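Local coordinates for protein DegQ (Legionella fallonii, PDB 3PV2) that acts as an HtrA-family trypsin-like serine protease with PDZ domains, a self-compartmentizing chaperone protease that forms large 12-meric assemblies, at residues I157-G162 with G167-A172; L209-A212 with L216-I219; S355-L360 with F366-A371; A374-Q377 with G383-I386. All coordinates share one frame; numbering follows the deposited sequence.

Contact 1. Residues I157-G162 with G167-A172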
loop_
_atom_site.group_PDB
_atom_site.type_symbol
_atom_site.label_atom_id
_atom_site.label_comp_id
_atom_site.label_asym_id
_atom_site.label_seq_id
_atom_site.Cartn_x
_atom_site.Cartn_y
_atom_site.Cartn_z
ATOM N N ILE B 157 -16.979 -23.622 -38.836
ATOM C CA ILE B 157 -16.887 -24.952 -38.298
ATOM C C ILE B 157 -15.467 -25.238 -37.827
ATOM O O ILE B 157 -14.494 -25.070 -38.599
ATOM C CB ILE B 157 -17.127 -26.038 -39.352
ATOM C CG1 ILE B 157 -18.240 -25.657 -40.297
ATOM C CG2 ILE B 157 -17.488 -27.402 -38.643
ATOM C CD1 ILE B 157 -18.354 -26.700 -41.449
ATOM N N GLY B 158 -15.330 -25.754 -36.610
ATOM C CA GLY B 158 -14.032 -26.282 -36.205
ATOM C C GLY B 158 -14.182 -27.664 -35.635
ATOM O O GLY B 158 -15.268 -28.236 -35.611
ATOM N N ASN B 159 -13.080 -28.196 -35.155
ATOM C CA ASN B 159 -13.127 -29.487 -34.500
ATOM C C ASN B 159 -12.231 -29.270 -33.338
ATOM O O ASN B 159 -11.056 -29.663 -33.377
ATOM C CB ASN B 159 -12.645 -30.591 -35.418
ATOM C CG ASN B 159 -12.594 -32.000 -34.740
ATOM O OD1 ASN B 159 -12.638 -32.171 -33.510
ATOM N ND2 ASN B 159 -12.460 -33.008 -35.580
ATOM N N PRO B 160 -12.751 -28.569 -32.314
ATOM C CA PRO B 160 -11.863 -28.227 -31.238
ATOM C C PRO B 160 -11.609 -29.365 -30.282
ATOM O O PRO B 160 -10.663 -29.283 -29.536
ATOM C CB PRO B 160 -12.617 -27.128 -30.511
ATOM C CG PRO B 160 -14.029 -27.522 -30.667
ATOM C CD PRO B 160 -14.128 -28.147 -32.031
ATOM N N PHE B 161 -12.429 -30.410 -30.290
ATOM C CA PHE B 161 -12.351 -31.381 -29.197
ATOM C C PHE B 161 -11.592 -32.680 -29.494
ATOM O O PHE B 161 -11.007 -33.249 -28.577
ATOM C CB PHE B 161 -13.750 -31.723 -28.677
ATOM C CG PHE B 161 -14.537 -30.529 -28.194
ATOM C CD1 PHE B 161 -14.096 -29.779 -27.107
ATOM C CD2 PHE B 161 -15.747 -30.184 -28.811
ATOM C CE1 PHE B 161 -14.842 -28.695 -26.653
ATOM C CE2 PHE B 161 -16.501 -29.103 -28.376
ATOM C CZ PHE B 161 -16.053 -28.348 -27.301
ATOM N N GLY B 162 -11.614 -33.161 -30.736
ATOM C CA GLY B 162 -10.960 -34.444 -31.066
ATOM C C GLY B 162 -11.498 -35.670 -30.326
ATOM O O GLY B 162 -12.673 -35.721 -29.948
ATOM N N GLY B 167 -17.524 -38.515 -32.616
ATOM C CA GLY B 167 -18.869 -38.523 -33.190
ATOM C C GLY B 167 -19.632 -37.230 -32.923
ATOM O O GLY B 167 -20.646 -36.951 -33.566
ATOM N N ASN B 168 -19.128 -36.448 -31.970
ATOM C CA ASN B 168 -19.616 -35.103 -31.675
ATOM C C ASN B 168 -18.460 -34.164 -31.304
ATOM O O ASN B 168 -18.548 -33.399 -30.358
ATOM C CB ASN B 168 -20.635 -35.127 -30.540
ATOM C CG ASN B 168 -21.750 -36.103 -30.775
ATOM O OD1 ASN B 168 -21.854 -37.091 -30.073
ATOM N ND2 ASN B 168 -22.589 -35.836 -31.760
ATOM N N SER B 169 -17.355 -34.253 -32.027
ATOM C CA SER B 169 -16.202 -33.433 -31.695
ATOM C C SER B 169 -16.228 -32.100 -32.417
ATOM O O SER B 169 -15.386 -31.257 -32.175
ATOM C CB SER B 169 -14.905 -34.174 -31.999
ATOM O OG SER B 169 -14.923 -34.684 -33.319
ATOM N N GLN B 170 -17.182 -31.895 -33.304
ATOM C CA GLN B 170 -17.190 -30.639 -34.045
ATOM C C GLN B 170 -18.056 -29.556 -33.409
ATOM O O GLN B 170 -18.912 -29.810 -32.542
ATOM C CB GLN B 170 -17.571 -30.890 -35.471
ATOM C CG GLN B 170 -16.803 -32.140 -35.924
ATOM C CD GLN B 170 -16.407 -32.131 -37.364
ATOM O OE1 GLN B 170 -15.490 -32.871 -37.775
ATOM N NE2 GLN B 170 -17.124 -31.325 -38.168
ATOM N N SER B 171 -17.800 -28.348 -33.860
ATOM C CA SER B 171 -18.429 -27.164 -33.298
ATOM C C SER B 171 -18.763 -26.276 -34.462
ATOM O O SER B 171 -17.888 -25.973 -35.240
ATOM C CB SER B 171 -17.419 -26.502 -32.368
ATOM O OG SER B 171 -17.964 -25.441 -31.613
ATOM N N ALA B 172 -20.006 -25.838 -34.575
ATOM C CA ALA B 172 -20.447 -24.952 -35.670
ATOM C C ALA B 172 -21.196 -23.704 -35.154
ATOM O O ALA B 172 -21.954 -23.816 -34.265
ATOM C CB ALA B 172 -21.336 -25.733 -36.644
#

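Contact 2. Residues L209-A212 with L216-I219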
loop_
_atom_site.group_PDB
_atom_site.type_symbol
_atom_site.label_atom_id
_atom_site.label_comp_id
_atom_site.label_asym_id
_atom_site.label_seq_id
_atom_site.Cartn_x
_atom_site.Cartn_y
_atom_site.Cartn_z
ATOM N N LEU B 209 -14.821 -21.601 -42.807
ATOM C CA LEU B 209 -15.997 -20.752 -42.917
ATOM C C LEU B 209 -16.640 -21.246 -44.176
ATOM O O LEU B 209 -15.987 -21.246 -45.206
ATOM C CB LEU B 209 -15.598 -19.263 -43.062
ATOM C CG LEU B 209 -16.477 -18.158 -42.457
ATOM C CD1 LEU B 209 -16.610 -16.911 -43.364
ATOM C CD2 LEU B 209 -17.825 -18.601 -41.844
ATOM N N VAL B 210 -17.912 -21.639 -44.133
ATOM C CA VAL B 210 -18.508 -22.108 -45.352
ATOM C C VAL B 210 -19.723 -21.323 -45.672
ATOM O O VAL B 210 -20.373 -20.804 -44.780
ATOM C CB VAL B 210 -18.832 -23.614 -45.314
ATOM C CG1 VAL B 210 -17.572 -24.438 -45.051
ATOM C CG2 VAL B 210 -19.977 -23.956 -44.332
ATOM N N ASN B 211 -20.075 -21.257 -46.947
ATOM C CA ASN B 211 -21.315 -20.595 -47.374
ATOM C C ASN B 211 -22.452 -21.586 -47.241
ATOM O O ASN B 211 -22.237 -22.723 -46.826
ATOM C CB ASN B 211 -21.235 -20.055 -48.793
ATOM C CG ASN B 211 -21.039 -21.168 -49.834
ATOM O OD1 ASN B 211 -21.388 -22.318 -49.598
ATOM N ND2 ASN B 211 -20.437 -20.816 -50.956
ATOM N N ALA B 212 -23.644 -21.136 -47.598
ATOM C CA ALA B 212 -24.856 -21.866 -47.382
ATOM C C ALA B 212 -24.967 -23.101 -48.246
ATOM O O ALA B 212 -25.713 -23.997 -47.907
ATOM C CB ALA B 212 -26.083 -20.930 -47.631
ATOM N N LEU B 216 -16.194 -24.073 -49.156
ATOM C CA LEU B 216 -15.214 -23.396 -48.357
ATOM C C LEU B 216 -14.960 -22.026 -48.903
ATOM O O LEU B 216 -14.546 -21.913 -50.057
ATOM C CB LEU B 216 -13.942 -24.172 -48.309
ATOM C CG LEU B 216 -12.844 -23.719 -47.370
ATOM C CD1 LEU B 216 -13.243 -23.669 -45.931
ATOM C CD2 LEU B 216 -11.593 -24.694 -47.588
ATOM N N ILE B 217 -15.241 -20.989 -48.092
ATOM C CA ILE B 217 -14.930 -19.616 -48.485
ATOM C C ILE B 217 -13.900 -18.911 -47.637
ATOM O O ILE B 217 -13.426 -17.863 -47.988
ATOM C CB ILE B 217 -16.200 -18.806 -48.531
ATOM C CG1 ILE B 217 -16.941 -18.819 -47.166
ATOM C CG2 ILE B 217 -17.071 -19.389 -49.635
ATOM C CD1 ILE B 217 -17.739 -17.695 -46.991
ATOM N N GLY B 218 -13.497 -19.494 -46.532
ATOM C CA GLY B 218 -12.475 -18.860 -45.720
ATOM C C GLY B 218 -11.902 -19.801 -44.694
ATOM O O GLY B 218 -12.494 -20.855 -44.433
ATOM N N ILE B 219 -10.775 -19.406 -44.115
ATOM C CA ILE B 219 -10.198 -20.085 -42.982
ATOM C C ILE B 219 -10.359 -19.229 -41.763
ATOM O O ILE B 219 -9.866 -18.092 -41.739
ATOM C CB ILE B 219 -8.746 -20.399 -43.200
ATOM C CG1 ILE B 219 -8.591 -21.357 -44.396
ATOM C CG2 ILE B 219 -8.133 -21.099 -41.963
ATOM C CD1 ILE B 219 -9.253 -22.708 -44.279
#

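Contact 3. Residues S355-L360 with F366-A371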
loop_
_atom_site.group_PDB
_atom_site.type_symbol
_atom_site.label_atom_id
_atom_site.label_comp_id
_atom_site.label_asym_id
_atom_site.label_seq_id
_atom_site.Cartn_x
_atom_site.Cartn_y
_atom_site.Cartn_z
ATOM N N SER B 355 17.701 -6.700 -52.834
ATOM C CA SER B 355 18.503 -6.354 -54.014
ATOM C C SER B 355 18.218 -4.949 -54.523
ATOM O O SER B 355 19.126 -4.267 -54.980
ATOM C CB SER B 355 18.314 -7.363 -55.150
ATOM O OG SER B 355 18.746 -8.648 -54.734
ATOM N N HIS B 356 16.968 -4.523 -54.431
ATOM C CA HIS B 356 16.618 -3.164 -54.760
ATOM C C HIS B 356 17.245 -2.145 -53.781
ATOM O O HIS B 356 17.708 -1.068 -54.182
ATOM C CB HIS B 356 15.105 -3.022 -54.736
ATOM C CG HIS B 356 14.609 -1.632 -54.952
ATOM N ND1 HIS B 356 14.565 -1.050 -56.195
ATOM C CD2 HIS B 356 14.098 -0.718 -54.083
ATOM C CE1 HIS B 356 14.060 0.176 -56.078
ATOM N NE2 HIS B 356 13.768 0.398 -54.808
ATOM N N GLU B 357 17.217 -2.471 -52.498
ATOM C CA GLU B 357 17.721 -1.528 -51.508
ATOM C C GLU B 357 19.229 -1.421 -51.708
ATOM O O GLU B 357 19.787 -0.361 -51.582
ATOM C CB GLU B 357 17.351 -1.941 -50.087
ATOM C CG GLU B 357 17.127 -0.763 -49.153
ATOM C CD GLU B 357 15.931 0.173 -49.562
ATOM O OE1 GLU B 357 14.989 -0.276 -50.269
ATOM O OE2 GLU B 357 15.952 1.366 -49.175
ATOM N N GLN B 358 19.861 -2.487 -52.160
ATOM C CA GLN B 358 21.307 -2.443 -52.460
ATOM C C GLN B 358 21.585 -1.617 -53.708
ATOM O O GLN B 358 22.588 -0.899 -53.772
ATOM C CB GLN B 358 21.969 -3.835 -52.604
ATOM C CG GLN B 358 23.267 -4.028 -51.762
ATOM C CD GLN B 358 24.184 -2.753 -51.518
ATOM O OE1 GLN B 358 24.285 -2.254 -50.389
ATOM N NE2 GLN B 358 24.856 -2.271 -52.566
ATOM N N LYS B 359 20.685 -1.709 -54.674
ATOM C CA LYS B 359 20.786 -0.894 -55.849
ATOM C C LYS B 359 20.722 0.565 -55.481
ATOM O O LYS B 359 21.588 1.300 -55.831
ATOM C CB LYS B 359 19.664 -1.193 -56.836
ATOM C CG LYS B 359 19.664 -0.276 -58.069
ATOM C CD LYS B 359 18.644 -0.730 -59.157
ATOM C CE LYS B 359 17.204 -0.286 -58.847
ATOM N NZ LYS B 359 16.500 0.215 -60.069
ATOM N N LEU B 360 19.642 0.972 -54.844
ATOM C CA LEU B 360 19.504 2.327 -54.365
ATOM C C LEU B 360 20.800 2.820 -53.660
ATOM O O LEU B 360 21.248 3.875 -53.947
ATOM C CB LEU B 360 18.287 2.439 -53.437
ATOM C CG LEU B 360 16.935 2.831 -54.056
ATOM C CD1 LEU B 360 16.689 2.181 -55.385
ATOM C CD2 LEU B 360 15.757 2.617 -53.092
ATOM N N PHE B 366 26.736 7.909 -50.783
ATOM C CA PHE B 366 26.928 8.694 -49.577
ATOM C C PHE B 366 25.684 9.258 -49.017
ATOM O O PHE B 366 25.624 9.454 -47.781
ATOM C CB PHE B 366 27.908 9.794 -49.872
ATOM C CG PHE B 366 29.205 9.293 -50.471
ATOM C CD1 PHE B 366 29.664 9.838 -51.644
ATOM C CD2 PHE B 366 29.881 8.250 -49.905
ATOM C CE1 PHE B 366 30.812 9.409 -52.228
ATOM C CE2 PHE B 366 31.074 7.758 -50.496
ATOM C CZ PHE B 366 31.558 8.362 -51.676
ATOM N N LEU B 367 24.771 9.679 -49.873
ATOM C CA LEU B 367 23.579 10.460 -49.422
ATOM C C LEU B 367 22.343 9.587 -49.330
ATOM O O LEU B 367 21.252 10.093 -48.969
ATOM C CB LEU B 367 23.306 11.570 -50.443
ATOM C CG LEU B 367 24.509 12.573 -50.611
ATOM C CD1 LEU B 367 24.070 13.744 -51.521
ATOM C CD2 LEU B 367 25.069 13.085 -49.233
ATOM N N TYR B 368 22.481 8.300 -49.697
ATOM C CA TYR B 368 21.381 7.343 -49.532
ATOM C C TYR B 368 20.730 7.435 -48.127
ATOM O O TYR B 368 21.404 7.381 -47.123
ATOM C CB TYR B 368 21.845 5.884 -49.796
ATOM C CG TYR B 368 20.799 4.885 -49.354
ATOM C CD1 TYR B 368 19.729 4.545 -50.200
ATOM C CD2 TYR B 368 20.845 4.321 -48.069
ATOM C CE1 TYR B 368 18.723 3.658 -49.789
ATOM C CE2 TYR B 368 19.810 3.461 -47.621
ATOM C CZ TYR B 368 18.758 3.126 -48.499
ATOM O OH TYR B 368 17.764 2.247 -48.051
ATOM N N GLY B 369 19.392 7.546 -48.086
ATOM C CA GLY B 369 18.648 7.485 -46.822
ATOM C C GLY B 369 18.601 8.802 -46.093
ATOM O O GLY B 369 18.074 8.846 -44.970
ATOM N N LEU B 370 19.165 9.871 -46.657
ATOM C CA LEU B 370 19.136 11.162 -45.971
ATOM C C LEU B 370 18.050 12.070 -46.563
ATOM O O LEU B 370 17.959 12.196 -47.811
ATOM C CB LEU B 370 20.489 11.858 -46.081
ATOM C CG LEU B 370 21.728 11.031 -45.532
ATOM C CD1 LEU B 370 22.990 11.885 -45.775
ATOM C CD2 LEU B 370 21.565 10.577 -44.032
ATOM N N ALA B 371 17.252 12.679 -45.681
ATOM C CA ALA B 371 16.286 13.683 -46.057
ATOM C C ALA B 371 16.990 15.005 -45.845
ATOM O O ALA B 371 17.558 15.269 -44.780
ATOM C CB ALA B 371 14.985 13.558 -45.151
#

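Contact 4. Residues A374-Q377 with G383-I386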
loop_
_atom_site.group_PDB
_atom_site.type_symbol
_atom_site.label_atom_id
_atom_site.label_comp_id
_atom_site.label_asym_id
_atom_site.label_seq_id
_atom_site.Cartn_x
_atom_site.Cartn_y
_atom_site.Cartn_z
ATOM N N ALA B 374 17.761 22.626 -48.122
ATOM C CA ALA B 374 18.567 23.858 -48.047
ATOM C C ALA B 374 18.296 24.618 -46.728
ATOM O O ALA B 374 17.217 24.570 -46.203
ATOM C CB ALA B 374 18.211 24.790 -49.237
ATOM N N PHE B 375 19.280 25.358 -46.253
ATOM C CA PHE B 375 19.250 25.963 -44.933
ATOM C C PHE B 375 20.108 27.207 -44.961
ATOM O O PHE B 375 21.285 27.192 -45.412
ATOM C CB PHE B 375 19.908 24.965 -43.960
ATOM C CG PHE B 375 19.885 25.375 -42.513
ATOM C CD1 PHE B 375 18.770 25.153 -41.736
ATOM C CD2 PHE B 375 20.934 25.964 -41.966
ATOM C CE1 PHE B 375 18.769 25.485 -40.378
ATOM C CE2 PHE B 375 20.952 26.316 -40.614
ATOM C CZ PHE B 375 19.848 26.057 -39.831
ATOM N N GLU B 376 19.558 28.258 -44.405
ATOM C CA GLU B 376 20.296 29.464 -44.142
ATOM C C GLU B 376 19.691 30.110 -42.925
ATOM O O GLU B 376 18.500 30.372 -42.894
ATOM C CB GLU B 376 20.208 30.487 -45.248
ATOM C CG GLU B 376 21.101 31.725 -44.881
ATOM C CD GLU B 376 21.278 32.754 -45.981
ATOM O OE1 GLU B 376 22.075 33.708 -45.794
ATOM O OE2 GLU B 376 20.616 32.602 -47.032
ATOM N N GLN B 377 20.526 30.359 -41.929
ATOM C CA GLN B 377 20.027 30.817 -40.673
ATOM C C GLN B 377 21.116 31.411 -39.842
ATOM O O GLN B 377 22.182 30.791 -39.654
ATOM C CB GLN B 377 19.427 29.639 -39.939
ATOM C CG GLN B 377 19.076 29.900 -38.507
ATOM C CD GLN B 377 18.412 28.710 -37.818
ATOM O OE1 GLN B 377 17.387 28.168 -38.308
ATOM N NE2 GLN B 377 19.048 28.263 -36.689
ATOM N N GLY B 383 27.404 32.568 -36.337
ATOM C CA GLY B 383 27.117 33.582 -37.366
ATOM C C GLY B 383 26.108 33.099 -38.380
ATOM O O GLY B 383 25.299 32.282 -38.060
ATOM N N ASN B 384 26.188 33.588 -39.605
ATOM C CA ASN B 384 25.298 33.155 -40.632
ATOM C C ASN B 384 25.661 31.716 -41.204
ATOM O O ASN B 384 26.724 31.523 -41.798
ATOM C CB ASN B 384 25.219 34.148 -41.756
ATOM C CG ASN B 384 23.980 33.857 -42.625
ATOM O OD1 ASN B 384 22.968 33.371 -42.084
ATOM N ND2 ASN B 384 24.067 34.054 -43.931
ATOM N N VAL B 385 24.829 30.727 -40.912
ATOM C CA VAL B 385 25.039 29.332 -41.311
ATOM C C VAL B 385 24.289 29.070 -42.618
ATOM O O VAL B 385 23.061 29.206 -42.652
ATOM C CB VAL B 385 24.586 28.383 -40.202
ATOM C CG1 VAL B 385 24.690 26.945 -40.657
ATOM C CG2 VAL B 385 25.506 28.561 -38.990
ATOM N N ILE B 386 25.040 28.633 -43.650
ATOM C CA ILE B 386 24.527 28.252 -44.954
ATOM C C ILE B 386 24.938 26.841 -45.248
ATOM O O ILE B 386 26.117 26.452 -45.072
ATOM C CB ILE B 386 25.088 29.131 -46.049
ATOM C CG1 ILE B 386 24.584 30.555 -45.881
ATOM C CG2 ILE B 386 24.537 28.706 -47.359
ATOM C CD1 ILE B 386 25.461 31.657 -46.642
#

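Contact 1. Residues I157-G162 with G167-A172
Asn159 and Ser169 meet where the two chains, already paired as strands at Gly158 and Ser171, open into a loop. The Asn159 side chain bridges its own loop and the facing chain. From CB, CG stands anti to the backbone N (chi1 177°), and this sets the amide against Ser169: CG is 3.8 Å from Ser169 OG. At the tip OD1 turns back to its own chain and accepts from Gly162 N at 3.1 Å (N-H...O angle 155°). OD1 also lies 3.4 Å from Ser169 CB, while ND2 stands 3.7 Å from Ser169 OG. Next along, Pro160 sets CD 3.7 Å from Ser171 CB, while its CG sits over the centre of one face of the Phe161 ring. Behind the loop, Gly158 N gives to Ser171 O at 2.9 Å, and Ser171 N gives back to Gly158 O at 3.1 Å. Ile157 and Ala172 form a non-hydrogen-bonded pair beside Leu25 of helix 22-28. Acceptance by Asn159 OD1 from the backbone N three residues on is an Asx motif, here at the mouth of the loop joining strands 153-158 and 171-179 in the second barrel of the trypsin fold.

Contact 2. Residues L209-A212 with L216-I219
Leu209 faces both Ile217 and Gly218 in a classic beta bulge, on strands running antiparallel at 158° with axes 4.7 Å apart. Leu209 O is the shared acceptor: Ile217 N reaches it at 3.0 Å, nearly in line with the carbonyl bond, whereas Gly218 N makes a weak bond at 3.3 Å. Leu209 N gives in turn to Gly218 O at 2.9 Å, almost straight at 176°. One residue on, Val210 has moved to pair with Leu216. Ile217 uses both of its branches. Its CG1 lies between the backbone N and carbonyl carbon (chi1 58°), which places it 3.3 Å from Leu209 O and sends CD1 on to Leu209 CD1 at 3.9 Å; the two side chains run across each other at a slant. The other branch, Ile217 CG2, touches Asn211 ND2 at 3.9 Å, an amide nitrogen whose hydrogen bond goes to Glu215 OE1. Leu216 CD1 comes within 3.7 Å of Leu209 O. Val154 of strand 153-158 packs against both Leu209 and Ile217. Apart from Asn211, the touching side chains are hydrocarbon, so polarity here resides chiefly in backbone groups, and the bulge gives one buried carbonyl two N-H donors, the second of them weak.

Contact 3. Residues S355-L360 with F366-A371
Tyr368 reaches from its loop to helix 353-362 and meets Glu357 and Leu360, residues three apart on the helix. Its CG is anti to the backbone N (chi1 168°), which points the hydroxyl at the helix. Glu357 crosses it at about a right angle: its chain bends at chi2, and the carboxylate plane stands 70° from the ring plane. The carboxylate oxygen OE2 nevertheless lies in the ring plane, at the edge, so the approach is to the hydroxyl and not over a face. Tyr368 OH gives a hydrogen bond to Glu357 OE2, modelled at a very short 2.3 Å; the exact length is doubtful.

In sequence the helix follows the last strand of one PDZ sheet, 342-349, and precedes the first of the next, 370-378, so this contact ties the interdomain connection to the second PDZ domain. Leu367 to Leu370 form a type II turn closed by Leu370 N to Leu367 O at 3.1 Å, with Gly369 at positive phi; the loop probably corresponds to the carboxylate-binding loop of PDZ domains.

Leu360 approaches Tyr368 through CB, 3.9 Å from CE1 and oblique to the ring, while its CD1 lies over one face of the His356 ring, offset toward the rim. Asn396 ND2 offers Tyr368 OH a second, weak bond, and Leu367 turns to helix 421-428.

Contact 4. Residues A374-Q377 with G383-I386
Gln377 and Val385 form the hydrogen-bonded pair of this antiparallel ladder, whose strand axes run 175° apart and approach to 4.8 Å. Backbone bonds come first. Gln377 N gives to Val385 O at 2.9 Å, and Val385 N gives back to Gln377 O at 2.9 Å. At the adjoining non-hydrogen-bonded pair, Glu376 with Ile386, two CA-H...O contacts form: Glu376 CA lies 3.2 Å from Val385 O, and Ile386 CA 3.4 Å from Phe375 O.

One polar side-chain bond crosses, on the face carrying Glu376 and Ile386. The Glu376 chain is fully extended, with CG anti to the backbone N, and so carries OE1 alongside the neighbouring strand, where Asn384 ND2 gives to it at 2.7 Å with an angle of 166°. OE1 uses its anti lone pair, the one away from the other oxygen, and lies almost exactly in the amide plane; carboxylate and amide are turned 36° from each other. These residues are exposed, so solvent probably competes for the same groups.

Carbon contacts occur on both faces. The Glu376 methylene CG lies 3.8 Å from Ile386 CG1, the two side chains side by side and pointing the same way. On the other face, Val385 CG1 meets the edge of the Phe375 ring, near its plane, at 3.8 Å from CE2.

Phe375 and Val385 thereby face strand 409-413, where both touch Ile409 and Val385 also touches Ile411, while Gln377 packs on Leu372 of a neighbouring subunit; the ladder is the hairpin of strands 370-378 and 384-393 in the second PDZ domain.

From the N terminus the four contacts follow in series, none nesting or crossing. Contact 1 closes the loop between strands 153-158 and 171-179, and contact 2 the tight hairpin 208-211 with 216-221. Both belong to the second barrel of the protease domain, where strands 153-158 and 208-211 are neighbours; they touch through Ile157 CD1 and Val210 CG2, 4.3 Å apart. Contact 3, its centre about 45 Å from that of contact 2, folds the helix between the PDZ sheets against the loop entering strand 370-378. Contact 4 closes the hairpin that continues from that same strand, its centre about 27 Å from that of contact 3; both lie on the opposite side of the chain's centre from contacts 1 and 2.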